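Local coordinates for 2-polyprenyl-6-methoxyphenol hydroxylase-like FAD-dependent oxidoreductase (Streptomyces sp. NRRL 11266, PDB 6UI5), which binds flavin-adenine dinucleotide through a Rossmann-type domain and probably acts as a flavin-dependent oxidoreductase, at residues L30-P35 against L115-R120; R120-E125 against T136-A141; T36-A41 against R99-L104. All coordinates share one frame; numbering follows the deposited sequence.

The three contacts illustrate how a Rossmann-type domain builds a cofactor site from the ends of its strands, the loops that follow them and a neighbouring helix. All three are partly buried, and all touch the FAD. Contact 1 lies at the ends of two parallel strands and meets the adenosine ribose with an aspartate. Contact 2, the farthest from the centre of the chain, continues from it through the shared Arg120 into an antiparallel hairpin, where mainly backbone atoms address the adenine. Contact 3, the nearest to the centre, joins the loop after strand 28-31 to helix 97-110, and there charge takes over: an arginine lies between a glutamate and a phosphate oxygen.

Contact 1. Residues L30-P35 against L115-R120; sequences LVDIHP and LRWATR. With FAD (flavin-adenine dinucleotide), chain C.
Leu30 and Val31 pair in parallel with Leu115 and Arg116, and Asp32 N continues the pattern with a nearly straight bond (175°) to Arg116 O; past the turn at Ala118, Thr119 N closes back on Asp32 O at 3.0 Å. Within that turn Ala118 N donates to His34 O at 2.8 Å. The same carbonyl lies at the edge of the Trp117 indole, 3.6 Å from its CE3. Packing is tight where Val31 CG1 presses on Thr119 O at 2.9 Å; CG1 is anti to the backbone N (chi1 162°), which lays this branch across the turning chain. The side chains of Ile33 and Arg120 lie side by side, pointing the same way, with Ile33 CG2 3.5 Å from Arg120 CB. Asp32 illustrates the acidic residue at the end of the second Rossmann strand, which typically binds the adenosine ribose. Its OD2 accepts His34 N at 2.8 Å in an Asx turn that restrains the carboxylate, while OD1 takes the amide of Ala10 and the FAD O3B hydroxyl, the latter modelled at a doubtfully short 2.4 Å. The pairing sets strand 114-116 at the outer side of the parallel sheet, next to strand 28-31. Ile105 of helix 97-110 packs on Leu115 and Trp117, Leu15 and Ala18 of helix 12-22 on Leu30, and Leu137 of strand 133-138 on Val31.

Contact 2. Residues R120-E125 against T136-A141; sequences RLTGFE and TLASDA. With FAD (flavin-adenine dinucleotide), chain C.
Thr122 lays its methyl CG2 against the methyl of Ala138, CB, at 3.4 Å, a close fit across the beta hairpin formed by strands 120-126 and 133-138. The rotamers of Thr122 and Thr136 are doubtful in detail, because their two hydroxyls are modelled too close together. The pairing shows how a hairpin absorbs an irregularity. Leu121 faces Leu137 as a non-hydrogen-bonded antiparallel pair, but the next partnership is Gly123 with Thr136, so one residue is gained on the 120-125 side in a beta bulge. Around it the backbone stays well bonded: Thr122 N meets Thr136 O at 3.0 Å, and Thr136 N meets Gly123 O at 2.9 Å. Toward the cofactor end, Ala138 N gives a short bond of 2.6 Å to Arg120 O, a carbonyl that also takes a CA-H contact from Leu137. The reverse bond from Arg120 N is weak. Leu121 and Leu137 share one face of the hairpin; Leu121 packs on Val135 and on Leu151 of the neighbouring parallel sheet, whereas Leu137 packs on Thr119. The backbone of Leu121 recognises the adenine through two polar groups, both weakly: FAD N6A donates to Leu121 O at 3.1 Å, and Leu121 N points almost straight (174°) at FAD N1A from 3.4 Å.

Contact 3. Residues T36-A41 against R99-L104; sequences TQRAEA and RLEKVL. With FAD (flavin-adenine dinucleotide), chain C.
Arg38 spans two anions at once: its guanidinium meets the carboxylate of Glu101 and a phosphate oxygen of FAD, and NH2 serves both. This joins the loop after strand 28-31 to helix 97-110 within the Rossmann-type FAD-binding domain, and exemplifies an arginine that binds the adenosine-side phosphate while an acid behind it helps to position it. The side chain starts with CG between the backbone N and the carbonyl carbon (chi1 62°), then runs extended to NE, which carries the guanidinium out between the Glu101 carboxylate and the phosphate. Arg38 and Glu101 cross at about a right angle, and Arg38 NH2 forms a salt bridge to the syn lone pair of Glu101 OE1 at 3.2 Å, with NE adding a weak bond to OE2; the two flat groups are turned 27° apart. Glu101, buried, is also held by Gln97, whose amide donates to OE1, and the neighbouring positive charge probably favours its ionised form. A more neutral meeting lies alongside. Gln37 directs its extended chain at the helix, its amide oxygen OE1 lying 3.6 Å from Lys102 CD and its NE2 3.7 Å from Glu101 CB, while NE2 bonds to the carbonyl of Ser98. The ammonium of Lys102 leads away to a salt bridge with Asp106. At the cofactor, FAD O1A receives a weak bond from Arg38 NH1 and a short, nearly straight one (169°) from Arg38 NH2 at 2.5 Å.

Contact 1. Residues L30-P35 against L115-R120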
# COMPACT_ATOMS: atom_id res chain seq x y z
N LEU A 30 19.44 2.17 -37.58
CA LEU A 30 18.27 1.68 -36.88
C LEU A 30 17.64 0.63 -37.77
O LEU A 30 17.39 0.88 -38.95
CB LEU A 30 17.32 2.84 -36.59
CG LEU A 30 15.90 2.60 -36.14
CD1 LEU A 30 15.93 2.00 -34.78
CD2 LEU A 30 15.14 3.93 -36.10
N VAL A 31 17.42 -0.55 -37.20
CA VAL A 31 16.97 -1.72 -37.94
C VAL A 31 15.60 -2.12 -37.41
O VAL A 31 15.41 -2.23 -36.19
CB VAL A 31 17.98 -2.87 -37.80
CG1 VAL A 31 17.33 -4.16 -38.16
CG2 VAL A 31 19.16 -2.65 -38.70
N ASP A 32 14.66 -2.31 -38.32
CA ASP A 32 13.38 -2.92 -38.00
C ASP A 32 13.00 -3.83 -39.16
O ASP A 32 13.47 -3.65 -40.28
CB ASP A 32 12.28 -1.88 -37.76
CG ASP A 32 11.03 -2.47 -37.11
OD1 ASP A 32 10.93 -2.40 -35.86
OD2 ASP A 32 10.15 -2.99 -37.84
N ILE A 33 12.15 -4.82 -38.88
CA ILE A 33 11.81 -5.77 -39.93
C ILE A 33 10.54 -5.41 -40.70
O ILE A 33 10.38 -5.88 -41.83
CB ILE A 33 11.74 -7.22 -39.39
CG1 ILE A 33 11.01 -7.31 -38.05
CG2 ILE A 33 13.11 -7.74 -39.13
CD1 ILE A 33 9.53 -7.21 -38.16
N HIS A 34 9.68 -4.56 -40.15
CA HIS A 34 8.48 -4.17 -40.88
C HIS A 34 8.87 -3.57 -42.24
O HIS A 34 9.96 -3.00 -42.38
CB HIS A 34 7.66 -3.17 -40.09
CG HIS A 34 7.02 -3.74 -38.86
ND1 HIS A 34 5.66 -3.70 -38.65
CD2 HIS A 34 7.55 -4.32 -37.76
CE1 HIS A 34 5.38 -4.25 -37.48
NE2 HIS A 34 6.51 -4.63 -36.92
N PRO A 35 7.99 -3.69 -43.27
CA PRO A 35 8.32 -3.10 -44.59
C PRO A 35 8.12 -1.59 -44.61
O PRO A 35 8.87 -0.86 -45.27
CB PRO A 35 7.36 -3.81 -45.55
CG PRO A 35 6.17 -4.14 -44.71
CD PRO A 35 6.66 -4.33 -43.27
N LEU A 115 17.90 4.52 -41.56
CA LEU A 115 16.77 3.71 -41.13
C LEU A 115 16.50 2.60 -42.16
O LEU A 115 16.41 2.88 -43.36
CB LEU A 115 15.55 4.63 -40.95
CG LEU A 115 14.30 4.14 -40.21
CD1 LEU A 115 13.34 5.29 -40.01
CD2 LEU A 115 13.59 3.02 -40.98
N ARG A 116 16.37 1.35 -41.69
CA ARG A 116 16.25 0.16 -42.54
C ARG A 116 15.04 -0.69 -42.19
O ARG A 116 15.15 -1.60 -41.37
CB ARG A 116 17.48 -0.71 -42.46
CG ARG A 116 18.72 0.05 -42.46
CD ARG A 116 19.85 -0.79 -42.92
NE ARG A 116 21.01 0.05 -43.10
CZ ARG A 116 22.27 -0.37 -43.02
NH1 ARG A 116 22.53 -1.64 -42.76
NH2 ARG A 116 23.26 0.49 -43.19
N TRP A 117 13.93 -0.44 -42.86
CA TRP A 117 12.84 -1.39 -42.81
C TRP A 117 13.27 -2.74 -43.43
O TRP A 117 14.30 -2.83 -44.12
CB TRP A 117 11.62 -0.80 -43.52
CG TRP A 117 11.27 0.60 -43.06
CD1 TRP A 117 11.49 1.77 -43.74
CD2 TRP A 117 10.64 0.96 -41.83
NE1 TRP A 117 11.03 2.84 -43.00
CE2 TRP A 117 10.50 2.37 -41.83
CE3 TRP A 117 10.17 0.24 -40.73
CZ2 TRP A 117 9.93 3.06 -40.76
CZ3 TRP A 117 9.59 0.93 -39.67
CH2 TRP A 117 9.48 2.32 -39.70
N ALA A 118 12.51 -3.80 -43.13
CA ALA A 118 12.72 -5.13 -43.71
C ALA A 118 14.15 -5.64 -43.51
O ALA A 118 14.72 -6.30 -44.37
CB ALA A 118 12.35 -5.15 -45.21
N THR A 119 14.73 -5.34 -42.35
CA THR A 119 16.07 -5.81 -42.03
C THR A 119 16.05 -6.44 -40.64
O THR A 119 15.53 -5.84 -39.69
CB THR A 119 17.09 -4.66 -42.10
OG1 THR A 119 16.99 -4.00 -43.38
CG2 THR A 119 18.48 -5.19 -41.95
N ARG A 120 16.56 -7.66 -40.52
CA ARG A 120 16.54 -8.39 -39.26
C ARG A 120 17.95 -8.56 -38.72
O ARG A 120 18.88 -8.89 -39.46
CB ARG A 120 15.90 -9.77 -39.40
CG ARG A 120 16.15 -10.65 -38.17
CD ARG A 120 15.72 -12.10 -38.35
NE ARG A 120 14.29 -12.21 -38.58
CZ ARG A 120 13.37 -12.07 -37.63
NH1 ARG A 120 12.08 -12.18 -37.95
NH2 ARG A 120 13.73 -11.81 -36.38
PA FAD C . 8.04 -2.40 -29.57
O1A FAD C . 6.90 -1.41 -29.65
O2A FAD C . 7.47 -3.78 -29.31
O5B FAD C . 9.04 -2.27 -30.89
C5B FAD C . 10.06 -3.22 -31.10
C4B FAD C . 10.43 -3.23 -32.62
O4B FAD C . 11.47 -3.97 -32.90
C3B FAD C . 9.26 -3.85 -33.43
O3B FAD C . 9.10 -3.12 -34.57
C2B FAD C . 9.75 -5.27 -33.75
O2B FAD C . 8.95 -5.78 -34.90
C1B FAD C . 11.00 -5.04 -34.06
N9A FAD C . 11.91 -6.16 -33.93
C8A FAD C . 11.85 -7.15 -33.00
N7A FAD C . 12.93 -7.95 -33.19
C5A FAD C . 13.66 -7.43 -34.21
C6A FAD C . 14.84 -7.83 -34.81
N6A FAD C . 15.83 -8.90 -34.69
N1A FAD C . 15.35 -7.14 -35.83
C2A FAD C . 14.72 -6.03 -36.28
N3A FAD C . 13.57 -5.63 -35.68
C4A FAD C . 13.04 -6.33 -34.65
N1 FAD C . 1.47 1.84 -24.46
C2 FAD C . 0.87 3.06 -23.85
O2 FAD C . 1.53 4.02 -23.59
N3 FAD C . -0.59 3.07 -23.55
C4 FAD C . -1.39 1.89 -23.87
O4 FAD C . -2.56 1.86 -23.64
C4X FAD C . -0.75 0.67 -24.49
N5 FAD C . -1.60 -0.46 -24.77
C5X FAD C . -1.00 -1.68 -25.37
C6 FAD C . -1.83 -2.77 -25.64
C7 FAD C . -1.29 -3.92 -26.21
C7M FAD C . -2.42 -4.93 -26.38
C8 FAD C . 0.07 -4.01 -26.53
C8M FAD C . 0.57 -5.31 -27.15
C9 FAD C . 0.91 -2.91 -26.26
C9A FAD C . 0.38 -1.73 -25.67
N10 FAD C . 1.27 -0.55 -25.37
C10 FAD C . 0.67 0.65 -24.78
C1' FAD C . 2.70 -0.62 -25.73
C2' FAD C . 3.77 -0.40 -24.64
O2' FAD C . 3.98 0.94 -24.38
C3' FAD C . 5.13 -0.89 -25.14
O3' FAD C . 5.98 -0.92 -24.03
C4' FAD C . 5.83 0.01 -26.18
O4' FAD C . 5.09 0.19 -27.36
C5' FAD C . 7.10 -0.77 -26.54
O5' FAD C . 8.04 0.05 -27.16
P FAD C . 9.45 -0.58 -27.74
O1P FAD C . 9.96 0.30 -28.86
O2P FAD C . 10.51 -0.84 -26.68
O3P FAD C . 9.04 -2.09 -28.28

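Contact 2. Residues R120-E125 against T136-A141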
# COMPACT_ATOMS: atom_id res chain seq x y z
N ARG A 120 16.56 -7.66 -40.52
CA ARG A 120 16.54 -8.39 -39.26
C ARG A 120 17.95 -8.56 -38.72
O ARG A 120 18.88 -8.89 -39.46
CB ARG A 120 15.90 -9.77 -39.40
CG ARG A 120 16.15 -10.65 -38.17
CD ARG A 120 15.72 -12.10 -38.35
NE ARG A 120 14.29 -12.21 -38.58
CZ ARG A 120 13.37 -12.07 -37.63
NH1 ARG A 120 12.08 -12.18 -37.95
NH2 ARG A 120 13.73 -11.81 -36.38
N LEU A 121 18.09 -8.35 -37.42
CA LEU A 121 19.31 -8.69 -36.72
C LEU A 121 19.23 -10.14 -36.27
O LEU A 121 18.36 -10.51 -35.47
CB LEU A 121 19.52 -7.75 -35.53
CG LEU A 121 20.84 -7.92 -34.81
CD1 LEU A 121 21.26 -6.56 -34.39
CD2 LEU A 121 20.68 -8.79 -33.58
N THR A 122 20.13 -10.98 -36.78
CA THR A 122 20.14 -12.39 -36.42
C THR A 122 21.14 -12.73 -35.32
O THR A 122 20.99 -13.77 -34.69
CB THR A 122 20.46 -13.22 -37.66
OG1 THR A 122 21.81 -12.97 -38.05
CG2 THR A 122 19.54 -12.79 -38.77
N GLY A 123 22.14 -11.88 -35.09
CA GLY A 123 23.06 -12.13 -33.99
C GLY A 123 24.14 -11.08 -33.94
O GLY A 123 24.16 -10.11 -34.72
N PHE A 124 25.07 -11.30 -33.01
CA PHE A 124 26.17 -10.38 -32.74
C PHE A 124 27.19 -11.08 -31.85
O PHE A 124 26.86 -11.99 -31.09
CB PHE A 124 25.67 -9.11 -32.04
CG PHE A 124 25.19 -9.35 -30.64
CD1 PHE A 124 23.93 -9.91 -30.41
CD2 PHE A 124 25.98 -9.02 -29.55
CE1 PHE A 124 23.49 -10.14 -29.11
CE2 PHE A 124 25.54 -9.24 -28.25
CZ PHE A 124 24.29 -9.80 -28.03
N GLU A 125 28.44 -10.62 -31.94
CA GLU A 125 29.44 -11.08 -30.98
C GLU A 125 30.31 -9.94 -30.49
O GLU A 125 30.72 -9.05 -31.25
CB GLU A 125 30.33 -12.20 -31.58
CG GLU A 125 31.64 -12.39 -30.83
CD GLU A 125 32.14 -13.82 -30.80
OE1 GLU A 125 31.53 -14.69 -31.46
OE2 GLU A 125 33.15 -14.09 -30.12
N THR A 136 25.18 -9.05 -37.23
CA THR A 136 24.77 -9.63 -38.50
C THR A 136 23.31 -9.27 -38.77
O THR A 136 22.46 -9.42 -37.88
CB THR A 136 24.95 -11.16 -38.56
OG1 THR A 136 23.78 -11.80 -38.06
CG2 THR A 136 26.15 -11.60 -37.75
N LEU A 137 23.05 -8.79 -39.99
CA LEU A 137 21.75 -8.31 -40.43
C LEU A 137 21.30 -9.13 -41.63
O LEU A 137 22.10 -9.39 -42.53
CB LEU A 137 21.82 -6.83 -40.83
CG LEU A 137 21.87 -5.76 -39.73
CD1 LEU A 137 23.19 -5.76 -39.04
CD2 LEU A 137 21.63 -4.40 -40.33
N ALA A 138 20.02 -9.51 -41.66
CA ALA A 138 19.46 -10.45 -42.64
C ALA A 138 18.37 -9.78 -43.48
O ALA A 138 17.18 -9.85 -43.14
CB ALA A 138 18.92 -11.72 -41.95
N SER A 139 18.77 -9.15 -44.58
CA SER A 139 17.85 -8.64 -45.58
C SER A 139 17.54 -9.74 -46.61
O SER A 139 18.08 -10.85 -46.55
CB SER A 139 18.44 -7.40 -46.24
OG SER A 139 17.46 -6.66 -46.97
N ASP A 140 16.66 -9.41 -47.56
CA ASP A 140 16.41 -10.32 -48.68
C ASP A 140 17.68 -10.56 -49.47
O ASP A 140 17.96 -11.69 -49.90
CB ASP A 140 15.33 -9.76 -49.60
CG ASP A 140 14.12 -9.25 -48.84
OD1 ASP A 140 14.28 -8.82 -47.67
OD2 ASP A 140 13.01 -9.29 -49.42
N ALA A 141 18.47 -9.50 -49.68
CA ALA A 141 19.67 -9.59 -50.50
C ALA A 141 20.64 -10.64 -49.98
O ALA A 141 21.19 -11.44 -50.75
CB ALA A 141 20.35 -8.23 -50.57
PA FAD C . 8.04 -2.40 -29.57
O1A FAD C . 6.90 -1.41 -29.65
O2A FAD C . 7.47 -3.78 -29.31
O5B FAD C . 9.04 -2.27 -30.89
C5B FAD C . 10.06 -3.22 -31.10
C4B FAD C . 10.43 -3.23 -32.62
O4B FAD C . 11.47 -3.97 -32.90
C3B FAD C . 9.26 -3.85 -33.43
O3B FAD C . 9.10 -3.12 -34.57
C2B FAD C . 9.75 -5.27 -33.75
O2B FAD C . 8.95 -5.78 -34.90
C1B FAD C . 11.00 -5.04 -34.06
N9A FAD C . 11.91 -6.16 -33.93
C8A FAD C . 11.85 -7.15 -33.00
N7A FAD C . 12.93 -7.95 -33.19
C5A FAD C . 13.66 -7.43 -34.21
C6A FAD C . 14.84 -7.83 -34.81
N6A FAD C . 15.83 -8.90 -34.69
N1A FAD C . 15.35 -7.14 -35.83
C2A FAD C . 14.72 -6.03 -36.28
N3A FAD C . 13.57 -5.63 -35.68
C4A FAD C . 13.04 -6.33 -34.65
N1 FAD C . 1.47 1.84 -24.46
C2 FAD C . 0.87 3.06 -23.85
O2 FAD C . 1.53 4.02 -23.59
N3 FAD C . -0.59 3.07 -23.55
C4 FAD C . -1.39 1.89 -23.87
O4 FAD C . -2.56 1.86 -23.64
C4X FAD C . -0.75 0.67 -24.49
N5 FAD C . -1.60 -0.46 -24.77
C5X FAD C . -1.00 -1.68 -25.37
C6 FAD C . -1.83 -2.77 -25.64
C7 FAD C . -1.29 -3.92 -26.21
C7M FAD C . -2.42 -4.93 -26.38
C8 FAD C . 0.07 -4.01 -26.53
C8M FAD C . 0.57 -5.31 -27.15
C9 FAD C . 0.91 -2.91 -26.26
C9A FAD C . 0.38 -1.73 -25.67
N10 FAD C . 1.27 -0.55 -25.37
C10 FAD C . 0.67 0.65 -24.78
C1' FAD C . 2.70 -0.62 -25.73
C2' FAD C . 3.77 -0.40 -24.64
O2' FAD C . 3.98 0.94 -24.38
C3' FAD C . 5.13 -0.89 -25.14
O3' FAD C . 5.98 -0.92 -24.03
C4' FAD C . 5.83 0.01 -26.18
O4' FAD C . 5.09 0.19 -27.36
C5' FAD C . 7.10 -0.77 -26.54
O5' FAD C . 8.04 0.05 -27.16
P FAD C . 9.45 -0.58 -27.74
O1P FAD C . 9.96 0.30 -28.86
O2P FAD C . 10.51 -0.84 -26.68
O3P FAD C . 9.04 -2.09 -28.28

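Contact 3. Residues T36-A41 against R99-L104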
# COMPACT_ATOMS: atom_id res chain seq x y z
N THR A 36 7.09 -1.11 -43.91
CA THR A 36 6.86 0.31 -43.67
C THR A 36 6.53 0.48 -42.20
O THR A 36 6.46 -0.51 -41.46
CB THR A 36 5.72 0.86 -44.54
OG1 THR A 36 5.64 2.28 -44.36
CG2 THR A 36 4.38 0.23 -44.12
N GLN A 37 6.34 1.73 -41.77
CA GLN A 37 5.90 2.00 -40.41
C GLN A 37 4.69 1.15 -40.08
O GLN A 37 3.77 1.05 -40.88
CB GLN A 37 5.54 3.48 -40.22
CG GLN A 37 4.74 3.73 -38.94
CD GLN A 37 4.21 5.17 -38.82
OE1 GLN A 37 4.33 5.98 -39.74
NE2 GLN A 37 3.60 5.47 -37.67
N ARG A 38 4.70 0.54 -38.90
CA ARG A 38 3.64 -0.41 -38.59
C ARG A 38 2.31 0.30 -38.39
O ARG A 38 2.23 1.52 -38.23
CB ARG A 38 3.98 -1.23 -37.34
CG ARG A 38 4.13 -0.42 -36.07
CD ARG A 38 4.77 -1.29 -34.99
NE ARG A 38 4.96 -0.55 -33.74
CZ ARG A 38 5.56 -1.04 -32.65
NH1 ARG A 38 6.06 -2.26 -32.63
NH2 ARG A 38 5.67 -0.27 -31.56
N ALA A 39 1.26 -0.50 -38.41
CA ALA A 39 -0.09 -0.07 -38.12
C ALA A 39 -0.56 -0.61 -36.79
O ALA A 39 -1.53 -0.08 -36.23
CB ALA A 39 -1.06 -0.53 -39.24
N GLU A 40 0.11 -1.64 -36.27
CA GLU A 40 -0.22 -2.24 -34.97
C GLU A 40 0.40 -1.41 -33.84
O GLU A 40 1.27 -1.86 -33.09
CB GLU A 40 0.26 -3.69 -34.93
CG GLU A 40 -0.14 -4.55 -36.14
CD GLU A 40 0.68 -4.25 -37.39
OE1 GLU A 40 0.11 -3.70 -38.35
OE2 GLU A 40 1.90 -4.54 -37.39
N ALA A 41 -0.07 -0.17 -33.72
CA ALA A 41 0.39 0.76 -32.70
C ALA A 41 -0.84 1.15 -31.88
O ALA A 41 -1.50 2.17 -32.17
CB ALA A 41 1.07 1.98 -33.32
N ARG A 99 0.70 8.22 -34.72
CA ARG A 99 1.02 9.63 -34.98
C ARG A 99 2.35 10.01 -34.34
O ARG A 99 3.15 10.74 -34.94
CB ARG A 99 -0.10 10.54 -34.49
CG ARG A 99 -1.34 10.56 -35.40
CD ARG A 99 -2.48 11.43 -34.85
NE ARG A 99 -2.40 12.83 -35.29
CZ ARG A 99 -2.20 13.87 -34.48
NH1 ARG A 99 -2.07 13.71 -33.17
NH2 ARG A 99 -2.15 15.10 -34.99
N LEU A 100 2.61 9.51 -33.13
CA LEU A 100 3.90 9.73 -32.49
C LEU A 100 5.04 9.10 -33.27
O LEU A 100 6.08 9.73 -33.48
CB LEU A 100 3.87 9.18 -31.08
CG LEU A 100 5.27 9.03 -30.49
CD1 LEU A 100 5.79 10.39 -30.11
CD2 LEU A 100 5.19 8.12 -29.29
N GLU A 101 4.86 7.83 -33.68
CA GLU A 101 5.93 7.14 -34.38
C GLU A 101 6.22 7.83 -35.70
O GLU A 101 7.38 7.89 -36.13
CB GLU A 101 5.58 5.66 -34.59
CG GLU A 101 5.15 4.96 -33.31
CD GLU A 101 5.23 3.42 -33.36
OE1 GLU A 101 5.24 2.82 -32.27
OE2 GLU A 101 5.26 2.82 -34.48
N LYS A 102 5.19 8.36 -36.34
CA LYS A 102 5.40 9.07 -37.60
C LYS A 102 6.30 10.28 -37.39
O LYS A 102 7.26 10.48 -38.15
CB LYS A 102 4.05 9.45 -38.20
CG LYS A 102 4.12 10.29 -39.45
CD LYS A 102 4.46 9.48 -40.65
CE LYS A 102 4.56 10.36 -41.87
NZ LYS A 102 5.67 11.33 -41.79
N VAL A 103 6.05 11.08 -36.35
CA VAL A 103 6.92 12.26 -36.22
C VAL A 103 8.34 11.84 -35.85
O VAL A 103 9.31 12.51 -36.23
CB VAL A 103 6.37 13.32 -35.23
CG1 VAL A 103 4.94 13.72 -35.59
CG2 VAL A 103 6.47 12.86 -33.82
N LEU A 104 8.51 10.71 -35.15
CA LEU A 104 9.89 10.32 -34.85
C LEU A 104 10.59 9.66 -36.04
O LEU A 104 11.81 9.85 -36.21
CB LEU A 104 9.93 9.41 -33.63
CG LEU A 104 9.21 9.93 -32.39
CD1 LEU A 104 8.77 8.77 -31.49
CD2 LEU A 104 10.08 10.96 -31.57
PA FAD C . 8.04 -2.40 -29.57
O1A FAD C . 6.90 -1.41 -29.65
O2A FAD C . 7.47 -3.78 -29.31
O5B FAD C . 9.04 -2.27 -30.89
C5B FAD C . 10.06 -3.22 -31.10
C4B FAD C . 10.43 -3.23 -32.62
O4B FAD C . 11.47 -3.97 -32.90
C3B FAD C . 9.26 -3.85 -33.43
O3B FAD C . 9.10 -3.12 -34.57
C2B FAD C . 9.75 -5.27 -33.75
O2B FAD C . 8.95 -5.78 -34.90
C1B FAD C . 11.00 -5.04 -34.06
N9A FAD C . 11.91 -6.16 -33.93
C8A FAD C . 11.85 -7.15 -33.00
N7A FAD C . 12.93 -7.95 -33.19
C5A FAD C . 13.66 -7.43 -34.21
C6A FAD C . 14.84 -7.83 -34.81
N6A FAD C . 15.83 -8.90 -34.69
N1A FAD C . 15.35 -7.14 -35.83
C2A FAD C . 14.72 -6.03 -36.28
N3A FAD C . 13.57 -5.63 -35.68
C4A FAD C . 13.04 -6.33 -34.65
N1 FAD C . 1.47 1.84 -24.46
C2 FAD C . 0.87 3.06 -23.85
O2 FAD C . 1.53 4.02 -23.59
N3 FAD C . -0.59 3.07 -23.55
C4 FAD C . -1.39 1.89 -23.87
O4 FAD C . -2.56 1.86 -23.64
C4X FAD C . -0.75 0.67 -24.49
N5 FAD C . -1.60 -0.46 -24.77
C5X FAD C . -1.00 -1.68 -25.37
C6 FAD C . -1.83 -2.77 -25.64
C7 FAD C . -1.29 -3.92 -26.21
C7M FAD C . -2.42 -4.93 -26.38
C8 FAD C . 0.07 -4.01 -26.53
C8M FAD C . 0.57 -5.31 -27.15
C9 FAD C . 0.91 -2.91 -26.26
C9A FAD C . 0.38 -1.73 -25.67
N10 FAD C . 1.27 -0.55 -25.37
C10 FAD C . 0.67 0.65 -24.78
C1' FAD C . 2.70 -0.62 -25.73
C2' FAD C . 3.77 -0.40 -24.64
O2' FAD C . 3.98 0.94 -24.38
C3' FAD C . 5.13 -0.89 -25.14
O3' FAD C . 5.98 -0.92 -24.03
C4' FAD C . 5.83 0.01 -26.18
O4' FAD C . 5.09 0.19 -27.36
C5' FAD C . 7.10 -0.77 -26.54
O5' FAD C . 8.04 0.05 -27.16
P FAD C . 9.45 -0.58 -27.74
O1P FAD C . 9.96 0.30 -28.86
O2P FAD C . 10.51 -0.84 -26.68
O3P FAD C . 9.04 -2.09 -28.28